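Local structure of aspartate aminotransferase (3K7Y) at residues D56-V59 / T60-K64; N88-K91 / Y92-D95; K271-V274 / F275-C279; N324-L327 / F328-L332; Y343-N346 / V347-K350. The protein probably catalyses the reversible, pyridoxal-phosphate-dependent transfer of an amino group from L-aspartate to 2-oxoglutarate, giving oxaloacetate and L-glutamate, as a homodimer. All coordinates share one frame; numbering follows the deposited sequence.

Contact 1 (D56-V59 / T60-K64)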
loop_
_atom_site.group_PDB
_atom_site.type_symbol
_atom_site.label_atom_id
_atom_site.label_comp_id
_atom_site.label_asym_id
_atom_site.label_seq_id
_atom_site.Cartn_x
_atom_site.Cartn_y
_atom_site.Cartn_z
ATOM N N ASP A 56 1.255 -20.315 -3.922
ATOM C CA ASP A 56 1.529 -19.519 -5.114
ATOM C C ASP A 56 1.028 -20.191 -6.387
ATOM O O ASP A 56 0.213 -19.616 -7.108
ATOM C CB ASP A 56 3.015 -19.176 -5.234
ATOM C CG ASP A 56 3.273 -17.677 -5.181
ATOM O OD1 ASP A 56 2.317 -16.896 -5.375
ATOM O OD2 ASP A 56 4.436 -17.276 -4.969
ATOM N N LYS A 57 1.509 -21.405 -6.650
ATOM C CA LYS A 57 1.055 -22.190 -7.798
ATOM C C LYS A 57 -0.458 -22.309 -7.803
ATOM O O LYS A 57 -1.105 -21.895 -8.756
ATOM C CB LYS A 57 1.702 -23.582 -7.817
ATOM C CG LYS A 57 3.073 -23.625 -8.494
ATOM C CD LYS A 57 3.625 -25.045 -8.616
ATOM C CE LYS A 57 4.548 -25.398 -7.448
ATOM N NZ LYS A 57 5.191 -26.740 -7.637
ATOM N N LEU A 58 -1.013 -22.854 -6.723
ATOM C CA LEU A 58 -2.460 -22.937 -6.536
ATOM C C LEU A 58 -3.212 -21.684 -6.988
ATOM O O LEU A 58 -4.293 -21.783 -7.572
ATOM C CB LEU A 58 -2.793 -23.220 -5.065
ATOM C CG LEU A 58 -3.097 -24.645 -4.602
ATOM C CD1 LEU A 58 -4.094 -25.344 -5.535
ATOM C CD2 LEU A 58 -1.828 -25.463 -4.458
ATOM N N VAL A 59 -2.638 -20.514 -6.714
ATOM C CA VAL A 59 -3.304 -19.241 -6.986
ATOM C C VAL A 59 -3.362 -18.867 -8.461
ATOM O O VAL A 59 -4.345 -18.298 -8.923
ATOM C CB VAL A 59 -2.687 -18.092 -6.170
ATOM C CG1 VAL A 59 -2.979 -16.740 -6.809
ATOM C CG2 VAL A 59 -3.217 -18.139 -4.753
ATOM N N THR A 60 -2.314 -19.188 -9.203
ATOM C CA THR A 60 -2.299 -18.852 -10.612
ATOM C C THR A 60 -3.000 -19.951 -11.404
ATOM O O THR A 60 -2.922 -19.988 -12.625
ATOM C CB THR A 60 -0.871 -18.609 -11.129
ATOM O OG1 THR A 60 -0.302 -19.838 -11.577
ATOM C CG2 THR A 60 -0.001 -18.013 -10.032
ATOM N N GLU A 61 -3.686 -20.838 -10.687
ATOM C CA GLU A 61 -4.441 -21.936 -11.282
ATOM C C GLU A 61 -5.937 -21.708 -11.173
ATOM O O GLU A 61 -6.704 -22.173 -12.016
ATOM C CB GLU A 61 -4.093 -23.259 -10.597
ATOM C CG GLU A 61 -3.432 -24.299 -11.496
ATOM C CD GLU A 61 -2.141 -23.812 -12.146
ATOM O OE1 GLU A 61 -2.014 -23.985 -13.380
ATOM O OE2 GLU A 61 -1.262 -23.263 -11.436
ATOM N N ASN A 62 -6.343 -20.994 -10.130
ATOM C CA ASN A 62 -7.749 -20.896 -9.773
ATOM C C ASN A 62 -8.351 -19.546 -10.105
ATOM O O ASN A 62 -9.556 -19.319 -9.929
ATOM C CB ASN A 62 -7.911 -21.210 -8.291
ATOM C CG ASN A 62 -7.520 -22.635 -7.961
ATOM O OD1 ASN A 62 -6.452 -23.110 -8.360
ATOM N ND2 ASN A 62 -8.396 -23.338 -7.249
ATOM N N TYR A 63 -7.499 -18.664 -10.611
ATOM C CA TYR A 63 -7.844 -17.269 -10.760
ATOM C C TYR A 63 -7.294 -16.710 -12.063
ATOM O O TYR A 63 -6.109 -16.876 -12.363
ATOM C CB TYR A 63 -7.254 -16.488 -9.595
ATOM C CG TYR A 63 -7.757 -16.870 -8.209
ATOM C CD1 TYR A 63 -9.088 -16.645 -7.836
ATOM C CD2 TYR A 63 -6.889 -17.409 -7.252
ATOM C CE1 TYR A 63 -9.540 -16.964 -6.559
ATOM C CE2 TYR A 63 -7.335 -17.735 -5.974
ATOM C CZ TYR A 63 -8.659 -17.507 -5.638
ATOM O OH TYR A 63 -9.103 -17.818 -4.378
ATOM N N LYS A 64 -8.149 -16.036 -12.827
ATOM C CA LYS A 64 -7.733 -15.430 -14.087
ATOM C C LYS A 64 -8.044 -13.930 -14.151
ATOM O O LYS A 64 -7.288 -13.146 -14.729
ATOM C CB LYS A 64 -8.310 -16.196 -15.297
ATOM C CG LYS A 64 -9.803 -16.587 -15.212
ATOM C CD LYS A 64 -10.028 -17.994 -14.598
ATOM C CE LYS A 64 -11.422 -18.117 -13.951
ATOM N NZ LYS A 64 -11.660 -17.111 -12.839
#

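Contact 2 (N88-K91 / Y92-D95)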
loop_
_atom_site.group_PDB
_atom_site.type_symbol
_atom_site.label_atom_id
_atom_site.label_comp_id
_atom_site.label_asym_id
_atom_site.label_seq_id
_atom_site.Cartn_x
_atom_site.Cartn_y
_atom_site.Cartn_z
ATOM N N ASN A 88 -10.170 -20.988 17.657
ATOM C CA ASN A 88 -11.498 -21.481 17.290
ATOM C C ASN A 88 -12.062 -22.483 18.299
ATOM O O ASN A 88 -11.357 -23.380 18.755
ATOM C CB ASN A 88 -11.544 -22.047 15.856
ATOM C CG ASN A 88 -10.713 -23.295 15.684
ATOM O OD1 ASN A 88 -11.212 -24.318 15.221
ATOM N ND2 ASN A 88 -9.437 -23.220 16.048
ATOM N N ASN A 89 -13.326 -22.304 18.664
ATOM C CA ASN A 89 -14.086 -21.167 18.175
ATOM C C ASN A 89 -14.165 -20.042 19.200
ATOM O O ASN A 89 -13.871 -20.233 20.385
ATOM C CB ASN A 89 -15.454 -21.604 17.641
ATOM C CG ASN A 89 -15.368 -22.217 16.243
ATOM O OD1 ASN A 89 -16.119 -21.842 15.342
ATOM N ND2 ASN A 89 -14.446 -23.155 16.059
ATOM N N SER A 90 -14.545 -18.867 18.719
ATOM C CA SER A 90 -14.488 -17.665 19.509
ATOM C C SER A 90 -15.889 -17.161 19.815
ATOM O O SER A 90 -16.813 -17.377 19.034
ATOM C CB SER A 90 -13.701 -16.629 18.724
ATOM O OG SER A 90 -13.699 -15.369 19.352
ATOM N N LYS A 91 -16.042 -16.518 20.973
ATOM C CA LYS A 91 -17.247 -15.742 21.307
ATOM C C LYS A 91 -17.395 -14.547 20.343
ATOM O O LYS A 91 -18.504 -14.109 20.045
ATOM C CB LYS A 91 -17.157 -15.219 22.756
ATOM C CG LYS A 91 -17.327 -16.253 23.880
ATOM C CD LYS A 91 -18.795 -16.400 24.296
ATOM C CE LYS A 91 -18.953 -16.709 25.789
ATOM N NZ LYS A 91 -18.633 -18.114 26.148
ATOM N N TYR A 92 -16.258 -14.035 19.869
ATOM C CA TYR A 92 -16.184 -12.839 19.041
ATOM C C TYR A 92 -16.403 -13.099 17.555
ATOM O O TYR A 92 -17.109 -12.343 16.900
ATOM C CB TYR A 92 -14.825 -12.160 19.215
ATOM C CG TYR A 92 -14.618 -11.368 20.495
ATOM C CD1 TYR A 92 -13.330 -10.976 20.885
ATOM C CD2 TYR A 92 -15.690 -10.996 21.309
ATOM C CE1 TYR A 92 -13.118 -10.235 22.050
ATOM C CE2 TYR A 92 -15.487 -10.251 22.479
ATOM C CZ TYR A 92 -14.199 -9.878 22.841
ATOM O OH TYR A 92 -13.990 -9.146 23.984
ATOM N N ILE A 93 -15.785 -14.151 17.024
ATOM C CA ILE A 93 -15.800 -14.431 15.584
ATOM C C ILE A 93 -17.196 -14.693 15.006
ATOM O O ILE A 93 -17.683 -13.915 14.177
ATOM C CB ILE A 93 -14.851 -15.592 15.203
ATOM C CG1 ILE A 93 -13.404 -15.225 15.529
ATOM C CG2 ILE A 93 -14.971 -15.917 13.724
ATOM C CD1 ILE A 93 -12.402 -16.345 15.311
ATOM N N GLU A 94 -17.843 -15.774 15.436
ATOM C CA GLU A 94 -19.134 -16.158 14.847
ATOM C C GLU A 94 -20.306 -15.247 15.267
ATOM O O GLU A 94 -21.398 -15.341 14.708
ATOM C CB GLU A 94 -19.442 -17.657 15.078
ATOM C CG GLU A 94 -20.295 -18.017 16.317
ATOM C CD GLU A 94 -19.552 -17.852 17.642
ATOM O OE1 GLU A 94 -19.009 -16.751 17.906
ATOM O OE2 GLU A 94 -19.528 -18.830 18.426
ATOM N N ASP A 95 -20.064 -14.370 16.244
ATOM C CA ASP A 95 -21.024 -13.326 16.622
ATOM C C ASP A 95 -20.800 -12.013 15.865
ATOM O O ASP A 95 -21.367 -10.964 16.230
ATOM C CB ASP A 95 -20.971 -13.072 18.125
ATOM C CG ASP A 95 -21.672 -14.150 18.919
ATOM O OD1 ASP A 95 -21.933 -15.235 18.357
ATOM O OD2 ASP A 95 -21.962 -13.913 20.111
#

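Contact 3 (K271-V274 / F275-C279)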
loop_
_atom_site.group_PDB
_atom_site.type_symbol
_atom_site.label_atom_id
_atom_site.label_comp_id
_atom_site.label_asym_id
_atom_site.label_seq_id
_atom_site.Cartn_x
_atom_site.Cartn_y
_atom_site.Cartn_z
ATOM N N LYS A 271 -19.496 -2.677 14.168
ATOM C CA LYS A 271 -18.740 -3.292 13.080
ATOM C C LYS A 271 -19.015 -2.525 11.764
ATOM O O LYS A 271 -18.075 -2.005 11.145
ATOM C CB LYS A 271 -19.094 -4.788 12.969
ATOM C CG LYS A 271 -18.042 -5.697 12.331
ATOM C CD LYS A 271 -18.320 -5.975 10.860
ATOM C CE LYS A 271 -19.432 -7.012 10.650
ATOM N NZ LYS A 271 -18.946 -8.412 10.739
ATOM N N LYS A 272 -20.295 -2.409 11.377
ATOM C CA LYS A 272 -20.696 -1.740 10.124
ATOM C C LYS A 272 -20.179 -0.319 9.980
ATOM O O LYS A 272 -19.773 0.063 8.900
ATOM C CB LYS A 272 -22.221 -1.735 9.932
ATOM C CG LYS A 272 -22.795 -2.907 9.104
ATOM C CD LYS A 272 -23.807 -2.423 8.038
ATOM C CE LYS A 272 -24.887 -3.461 7.747
ATOM N NZ LYS A 272 -26.040 -3.327 8.678
ATOM N N ILE A 273 -20.219 0.461 11.058
ATOM C CA ILE A 273 -19.702 1.838 11.055
ATOM C C ILE A 273 -18.172 1.887 10.891
ATOM O O ILE A 273 -17.668 2.390 9.895
ATOM C CB ILE A 273 -20.115 2.628 12.330
ATOM C CG1 ILE A 273 -21.573 3.094 12.259
ATOM C CG2 ILE A 273 -19.206 3.840 12.541
ATOM C CD1 ILE A 273 -22.035 3.915 13.485
ATOM N N VAL A 274 -17.442 1.353 11.869
ATOM C CA VAL A 274 -15.980 1.331 11.833
ATOM C C VAL A 274 -15.489 0.956 10.428
ATOM O O VAL A 274 -14.529 1.545 9.894
ATOM C CB VAL A 274 -15.402 0.370 12.899
ATOM C CG1 VAL A 274 -13.912 0.477 12.953
ATOM C CG2 VAL A 274 -15.954 0.705 14.259
ATOM N N PHE A 275 -16.176 -0.006 9.822
ATOM C CA PHE A 275 -15.837 -0.443 8.483
ATOM C C PHE A 275 -15.847 0.724 7.500
ATOM O O PHE A 275 -14.857 0.946 6.798
ATOM C CB PHE A 275 -16.777 -1.544 8.015
ATOM C CG PHE A 275 -16.327 -2.221 6.757
ATOM C CD1 PHE A 275 -15.215 -3.061 6.762
ATOM C CD2 PHE A 275 -17.016 -2.027 5.562
ATOM C CE1 PHE A 275 -14.792 -3.703 5.590
ATOM C CE2 PHE A 275 -16.607 -2.665 4.387
ATOM C CZ PHE A 275 -15.493 -3.504 4.402
ATOM N N ASN A 276 -16.954 1.470 7.469
ATOM C CA ASN A 276 -17.080 2.637 6.593
ATOM C C ASN A 276 -16.025 3.703 6.879
ATOM O O ASN A 276 -15.421 4.236 5.948
ATOM C CB ASN A 276 -18.497 3.227 6.628
ATOM C CG ASN A 276 -19.492 2.467 5.717
ATOM O OD1 ASN A 276 -19.124 1.922 4.675
ATOM N ND2 ASN A 276 -20.763 2.451 6.114
ATOM N N ASN A 277 -15.785 3.986 8.158
ATOM C CA ASN A 277 -14.670 4.842 8.572
ATOM C C ASN A 277 -13.329 4.374 8.010
ATOM O O ASN A 277 -12.527 5.179 7.533
ATOM C CB ASN A 277 -14.562 4.906 10.092
ATOM C CG ASN A 277 -15.806 5.476 10.751
ATOM O OD1 ASN A 277 -16.679 4.734 11.231
ATOM N ND2 ASN A 277 -15.882 6.800 10.804
ATOM N N LEU A 278 -13.086 3.072 8.065
ATOM C CA LEU A 278 -11.812 2.565 7.596
ATOM C C LEU A 278 -11.698 2.691 6.085
ATOM O O LEU A 278 -10.697 3.212 5.590
ATOM C CB LEU A 278 -11.546 1.142 8.089
ATOM C CG LEU A 278 -11.395 1.009 9.612
ATOM C CD1 LEU A 278 -10.960 -0.385 10.040
ATOM C CD2 LEU A 278 -10.451 2.072 10.192
ATOM N N CYS A 279 -12.727 2.261 5.360
ATOM C CA CYS A 279 -12.739 2.395 3.898
ATOM C C CYS A 279 -12.503 3.833 3.520
ATOM O O CYS A 279 -11.664 4.148 2.675
ATOM C CB CYS A 279 -14.067 1.932 3.316
ATOM S SG CYS A 279 -14.295 0.174 3.512
#

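Contact 4 (N324-L327 / F328-L332)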
loop_
_atom_site.group_PDB
_atom_site.type_symbol
_atom_site.label_atom_id
_atom_site.label_comp_id
_atom_site.label_asym_id
_atom_site.label_seq_id
_atom_site.Cartn_x
_atom_site.Cartn_y
_atom_site.Cartn_z
ATOM N N ASN A 324 19.575 -22.509 18.031
ATOM C CA ASN A 324 20.638 -21.623 17.560
ATOM C C ASN A 324 21.075 -20.544 18.592
ATOM O O ASN A 324 22.261 -20.259 18.725
ATOM C CB ASN A 324 20.169 -20.949 16.272
ATOM C CG ASN A 324 21.258 -20.863 15.214
ATOM O OD1 ASN A 324 22.199 -21.668 15.205
ATOM N ND2 ASN A 324 21.124 -19.895 14.294
ATOM N N ARG A 325 20.112 -19.949 19.304
ATOM C CA ARG A 325 20.373 -18.989 20.390
ATOM C C ARG A 325 21.070 -19.633 21.592
ATOM O O ARG A 325 22.024 -19.070 22.147
ATOM C CB ARG A 325 19.065 -18.334 20.850
ATOM C CG ARG A 325 19.218 -17.300 21.968
ATOM C CD ARG A 325 17.882 -16.939 22.595
ATOM N NE ARG A 325 17.081 -16.053 21.754
ATOM C CZ ARG A 325 16.203 -16.467 20.841
ATOM N NH1 ARG A 325 16.008 -17.767 20.633
ATOM N NH2 ARG A 325 15.511 -15.583 20.127
ATOM N N ILE A 326 20.582 -20.798 22.010
ATOM C CA ILE A 326 21.247 -21.572 23.065
ATOM C C ILE A 326 22.710 -21.844 22.690
ATOM O O ILE A 326 23.615 -21.443 23.415
ATOM C CB ILE A 326 20.458 -22.866 23.414
ATOM C CG1 ILE A 326 19.300 -22.520 24.337
ATOM C CG2 ILE A 326 21.352 -23.942 24.046
ATOM C CD1 ILE A 326 18.160 -23.470 24.214
ATOM N N LEU A 327 22.928 -22.482 21.537
ATOM C CA LEU A 327 24.273 -22.762 21.031
ATOM C C LEU A 327 25.149 -21.524 21.115
ATOM O O LEU A 327 26.269 -21.573 21.633
ATOM C CB LEU A 327 24.219 -23.219 19.570
ATOM C CG LEU A 327 25.466 -23.804 18.885
ATOM C CD1 LEU A 327 25.299 -23.729 17.389
ATOM C CD2 LEU A 327 26.747 -23.111 19.247
ATOM N N PHE A 328 24.624 -20.421 20.600
ATOM C CA PHE A 328 25.379 -19.193 20.455
ATOM C C PHE A 328 26.060 -18.710 21.753
ATOM O O PHE A 328 27.275 -18.513 21.777
ATOM C CB PHE A 328 24.496 -18.105 19.821
ATOM C CG PHE A 328 25.174 -16.769 19.698
ATOM C CD1 PHE A 328 26.294 -16.609 18.893
ATOM C CD2 PHE A 328 24.698 -15.670 20.400
ATOM C CE1 PHE A 328 26.934 -15.373 18.791
ATOM C CE2 PHE A 328 25.328 -14.428 20.296
ATOM C CZ PHE A 328 26.453 -14.281 19.490
ATOM N N PHE A 329 25.286 -18.537 22.824
ATOM C CA PHE A 329 25.846 -18.049 24.089
ATOM C C PHE A 329 26.765 -19.070 24.717
ATOM O O PHE A 329 27.621 -18.726 25.529
ATOM C CB PHE A 329 24.745 -17.632 25.070
ATOM C CG PHE A 329 23.903 -16.500 24.564
ATOM C CD1 PHE A 329 24.384 -15.195 24.583
ATOM C CD2 PHE A 329 22.648 -16.741 24.041
ATOM C CE1 PHE A 329 23.634 -14.152 24.091
ATOM C CE2 PHE A 329 21.881 -15.703 23.551
ATOM C CZ PHE A 329 22.377 -14.405 23.573
ATOM N N ASN A 330 26.595 -20.326 24.335
ATOM C CA ASN A 330 27.490 -21.368 24.802
ATOM C C ASN A 330 28.892 -21.271 24.178
ATOM O O ASN A 330 29.895 -21.657 24.801
ATOM C CB ASN A 330 26.871 -22.749 24.603
ATOM C CG ASN A 330 25.818 -23.070 25.645
ATOM O OD1 ASN A 330 24.921 -23.868 25.393
ATOM N ND2 ASN A 330 25.928 -22.464 26.825
ATOM N N LYS A 331 28.963 -20.754 22.954
ATOM C CA LYS A 331 30.256 -20.517 22.333
ATOM C C LYS A 331 30.923 -19.279 22.933
ATOM O O LYS A 331 32.155 -19.165 22.939
ATOM C CB LYS A 331 30.127 -20.406 20.816
ATOM C CG LYS A 331 29.822 -21.739 20.124
ATOM C CD LYS A 331 31.080 -22.534 19.752
ATOM C CE LYS A 331 30.722 -23.887 19.154
ATOM N NZ LYS A 331 31.924 -24.692 18.819
ATOM N N LEU A 332 30.102 -18.374 23.463
ATOM C CA LEU A 332 30.584 -17.151 24.101
ATOM C C LEU A 332 31.006 -17.410 25.532
ATOM O O LEU A 332 31.887 -16.724 26.048
ATOM C CB LEU A 332 29.511 -16.055 24.088
ATOM C CG LEU A 332 29.174 -15.288 22.808
ATOM C CD1 LEU A 332 28.061 -14.311 23.086
ATOM C CD2 LEU A 332 30.385 -14.548 22.297
#

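Contact 5 (Y343-N346 / V347-K350). With ACT (acetate ion), chain C.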
loop_
_atom_site.group_PDB
_atom_site.type_symbol
_atom_site.label_atom_id
_atom_site.label_comp_id
_atom_site.label_asym_id
_atom_site.label_seq_id
_atom_site.Cartn_x
_atom_site.Cartn_y
_atom_site.Cartn_z
ATOM N N TYR A 343 31.592 -12.672 32.149
ATOM C CA TYR A 343 30.189 -12.307 31.908
ATOM C C TYR A 343 29.245 -13.500 32.006
ATOM O O TYR A 343 29.559 -14.589 31.545
ATOM C CB TYR A 343 30.028 -11.701 30.513
ATOM C CG TYR A 343 30.767 -10.408 30.290
ATOM C CD1 TYR A 343 30.281 -9.198 30.809
ATOM C CD2 TYR A 343 31.944 -10.380 29.536
ATOM C CE1 TYR A 343 30.962 -7.993 30.596
ATOM C CE2 TYR A 343 32.631 -9.179 29.312
ATOM C CZ TYR A 343 32.132 -7.993 29.847
ATOM O OH TYR A 343 32.811 -6.818 29.634
ATOM N N ASP A 344 28.070 -13.293 32.580
ATOM C CA ASP A 344 27.075 -14.354 32.588
ATOM C C ASP A 344 26.255 -14.320 31.287
ATOM O O ASP A 344 25.369 -13.470 31.110
ATOM C CB ASP A 344 26.175 -14.277 33.835
ATOM C CG ASP A 344 25.268 -15.493 33.985
ATOM O OD1 ASP A 344 25.430 -16.460 33.210
ATOM O OD2 ASP A 344 24.394 -15.481 34.879
ATOM N N TRP A 345 26.568 -15.247 30.381
ATOM C CA TRP A 345 25.864 -15.337 29.109
ATOM C C TRP A 345 24.604 -16.191 29.189
ATOM O O TRP A 345 23.864 -16.285 28.208
ATOM C CB TRP A 345 26.777 -15.885 28.015
ATOM C CG TRP A 345 27.954 -15.020 27.729
ATOM C CD1 TRP A 345 29.253 -15.258 28.092
ATOM C CD2 TRP A 345 27.960 -13.770 27.016
ATOM N NE1 TRP A 345 30.065 -14.241 27.650
ATOM C CE2 TRP A 345 29.299 -13.314 26.989
ATOM C CE3 TRP A 345 26.964 -12.991 26.400
ATOM C CZ2 TRP A 345 29.670 -12.110 26.368
ATOM C CZ3 TRP A 345 27.334 -11.797 25.782
ATOM C CH2 TRP A 345 28.679 -11.368 25.774
ATOM N N ASN A 346 24.354 -16.805 30.346
ATOM C CA ASN A 346 23.203 -17.698 30.513
ATOM C C ASN A 346 21.845 -16.965 30.501
ATOM O O ASN A 346 20.797 -17.568 30.234
ATOM C CB ASN A 346 23.362 -18.512 31.798
ATOM C CG ASN A 346 23.131 -19.997 31.583
ATOM O OD1 ASN A 346 24.080 -20.755 31.401
ATOM N ND2 ASN A 346 21.871 -20.422 31.602
ATOM N N VAL A 347 21.878 -15.662 30.767
ATOM C CA VAL A 347 20.669 -14.886 30.962
ATOM C C VAL A 347 20.039 -14.423 29.650
ATOM O O VAL A 347 18.976 -13.800 29.644
ATOM C CB VAL A 347 20.926 -13.667 31.852
ATOM C CG1 VAL A 347 19.612 -13.235 32.507
ATOM C CG2 VAL A 347 21.977 -13.985 32.909
ATOM N N TYR A 348 20.685 -14.730 28.536
ATOM C CA TYR A 348 20.174 -14.294 27.254
ATOM C C TYR A 348 19.537 -15.441 26.503
ATOM O O TYR A 348 19.088 -15.271 25.367
ATOM C CB TYR A 348 21.296 -13.727 26.397
ATOM C CG TYR A 348 22.061 -12.579 26.990
ATOM C CD1 TYR A 348 21.648 -11.275 26.796
ATOM C CD2 TYR A 348 23.212 -12.800 27.713
ATOM C CE1 TYR A 348 22.342 -10.226 27.325
ATOM C CE2 TYR A 348 23.919 -11.750 28.260
ATOM C CZ TYR A 348 23.478 -10.461 28.057
ATOM O OH TYR A 348 24.188 -9.408 28.593
ATOM N N LYS A 349 19.517 -16.615 27.126
ATOM C CA LYS A 349 18.888 -17.793 26.525
ATOM C C LYS A 349 17.380 -17.823 26.786
ATOM O O LYS A 349 16.630 -18.288 25.941
ATOM C CB LYS A 349 19.548 -19.078 27.025
ATOM C CG LYS A 349 21.040 -19.207 26.731
ATOM C CD LYS A 349 21.685 -20.080 27.798
ATOM C CE LYS A 349 23.072 -20.548 27.399
ATOM N NZ LYS A 349 23.880 -21.009 28.578
ATOM N N LYS A 350 16.952 -17.324 27.950
ATOM C CA LYS A 350 15.536 -17.073 28.254
ATOM C C LYS A 350 14.826 -16.457 27.047
ATOM O O LYS A 350 13.703 -16.840 26.701
ATOM C CB LYS A 350 15.376 -16.107 29.449
ATOM C CG LYS A 350 15.878 -16.599 30.814
ATOM C CD LYS A 350 17.397 -16.436 30.997
ATOM C CE LYS A 350 17.991 -17.518 31.911
ATOM N NZ LYS A 350 18.021 -17.167 33.375
HETATM C C ACT C . 22.829 -24.122 28.495
HETATM O O ACT C . 23.704 -24.411 29.348
HETATM O OXT ACT C . 23.246 -23.771 27.366
HETATM C CH3 ACT C . 21.361 -24.179 28.817
#

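Contact 1 (D56-V59 / T60-K64)
Thr60 turns its backbone N toward two carbonyls of the preceding turn at once, Asp56 O at 3.3 Å and Lys57 O at 3.0 Å, and both bonds are weak. Its methyl CG2 lies beside the backbone N, 3.3 Å from Asp56 O, while OG1 takes the place between N and the carbonyl carbon (chi1 89°). Thr60 also packs against Thr60 of the second subunit, where a compact side chain suits the meeting of two like residues. Asp56, one turn back, makes a salt bridge through OD2 to Lys66 of that same subunit. Glu61 follows with a weak bond from its N to Leu58 O (3.3 Å), and its CB rests near the same oxygen. This is the weakly bonded last part of helix 50-62, where links to the third residue back mix with links to the fourth and the spiral loses its regularity. Asn62 N also reaches Leu58 O, at 3.4 Å and with a strongly bent geometry, so that oxygen is shared by two weak donors. In Tyr63 the chain has left helical angles, yet CB still points back toward the helix. The ring crosses Val59 obliquely, with CD2 4.0 Å from Val59 CG1. Val59 O stands at the ring's edge near its plane, and Asn62 CB lies over one face, toward the rim. Tyr63 also packs on Arg295 of helix 291-302.

Contact 2 (N88-K91 / Y92-D95)
With chi1 at 174°, Ser90 swings OG away from its own N and beside its carbonyl carbon, facing the NH groups of Tyr92 and Ile93; Ile93, with chi1 at -63°, sets CG1 against Ser90 CB. The geometry fits an ST turn, as far as the doubtful position of OG allows, in the loop between helix 75-86 and strand 98-104. Tyr92 N donates to Ser90 OG at 2.9 Å, and Ile93 N adds a weak bond to it at 3.4 Å. Serine suits this place because its short hydroxyl can receive nearby backbone NH groups as the chain bends, much as at the start of a helix. Tyr92 N is also bonded to Glu235 OE2, and Tyr92 OH donates to Ile239 O, so the buried tyrosine spans from this loop to the chain ahead of strand 241-246. Its ring packs on Ile98. Ile93 supplies the apolar side of the turn: CG1 is 3.5 Å and CD1 3.7 Å from Ser90 CB, and the side chain also packs on Phe86 and Ile98. Farther along, Asp95 directs its CB toward the first half of the turn, where it comes 3.3 Å from Lys91 O.

Contact 3 (K271-V274 / F275-C279)
Leu278 N donates to Val274 O at 2.8 Å, the donor standing at 160° to the C=O bond and 17° out of the carbonyl plane. This is a regular alpha-helical link in helix 268-283, which packs on strands 98-104 and 258-264 of the central sheet of the large, cofactor-binding domain. The same i to i+4 pattern is made by Phe275 N to Lys271 O (3.1 Å) and Asn277 N to Ile273 O (3.0 Å). Val274 and Leu278 make the helix's buried stripe: Val274 CG1, anti to N at chi1 -174°, approaches Leu278 CG at 4.2 Å, and both aliphatic side chains fit against Phe116 and Ile263. Ile273 and Asn277 run side by side on another flank, where they pack on Glu9 and Ile11 of the second subunit. The polar Asn276 suits this interface, with ND2 weakly bonded to Asn10 OD1 of that subunit. Phe275 packs on Ile101, and one face of its ring receives Cys279 SG, 3.8 Å above the plane and offset toward the rim.

Contact 4 (N324-L327 / F328-L332)
Phe328 N donates to Asn324 O at 3.0 Å and Lys331 N to Leu327 O at 3.1 Å, with weaker links between, in the alpha helix 304-335, the long helix that in this family joins the large and small domains. Arg325 and Phe329 lie side by side, one turn apart. Because Arg325 CG is anti to N (chi1 -179°), its aliphatic chain runs along the phenyl: CG meets the ring edge in plane, 3.5 Å from CE2. Guanidinium and ring planes are 23° apart. An arginine can serve this buried place since its methylenes pack on carbon while NH2 is bonded to Phe355 O and Gly353 O and NE weakly to Ser356 OG. Leu327 CD2 meets Lys331 CG at 3.5 Å, the lysine's methylenes supplying the apolar contact, and Leu327 also packs on Val391. Phe328 packs on Ile394 of helix 390-403 and sends CD2 over the centre of the Phe329 ring, 4.0 Å above it.

Contact 5 (Y343-N346 / V347-K350)
An Asx turn leading into a short 3-10 segment, in the loop between helix 304-335 and strand 355-357, sets Asp344, Trp345 and Asn346 against Val347, Tyr348 and Lys349. Asp344, its CG swung anti to N (chi1 -171°), presents OD1 to Asn346 N at 3.1 Å. The NH arrives from above the carboxylate, 51° out of its plane. Aspartate suits this position because its short acid reaches the NH two residues on. Its other oxygen, OD2, meets Val347 CG2 at 3.5 Å, the two side chains crossing at about a right angle. On the buried side, Trp345 CE3 touches Tyr348 CE2 at 3.8 Å. Their rings meet obliquely, centroids 5.8 Å apart and planes at 40°, while Trp345 CA sits at the tyrosine's edge in plane. These rings pack on the C-terminal part of helix 304-335: Trp345 on Leu332, while Tyr348 meets the ring of Phe329. A weak i to i+3 bond from Lys349 N to Asn346 O, at 3.5 Å, closes the 3-10 turn. The same pair also meets through side chains, for the extended Lys349 brings NZ 2.8 Å from Asn346 OD1 in another weak bond. NZ further reaches OXT of an acetate ion at 3.1 Å, again weakly. The ion probably came from the crystallisation liquor, so it most likely marks an anion-attracting lysine ammonium, with the asparagine oxygen as a second weak acceptor, and not a substrate site.

How the contacts relate
From the N terminus the five contacts follow in series, each confined to eight or nine consecutive residues, so none closes a long loop and none nests within or crosses another. Contact 1 ends helix 50-62 and contact 2 bends the loop leading to strand 98-104. Contact 3, far along the sequence, packs on that same strand, and its nearest atoms come within about 7 Å of contact 2. Contacts 1 and 3 both reach the second subunit, though their centres are about 31 Å apart. Contacts 4 and 5 occupy the far side of the chain's centre from contact 3. They alone touch: the 343-350 loop returns along helix 304-335, with Arg325 CD 3.5 Å from Tyr348 O.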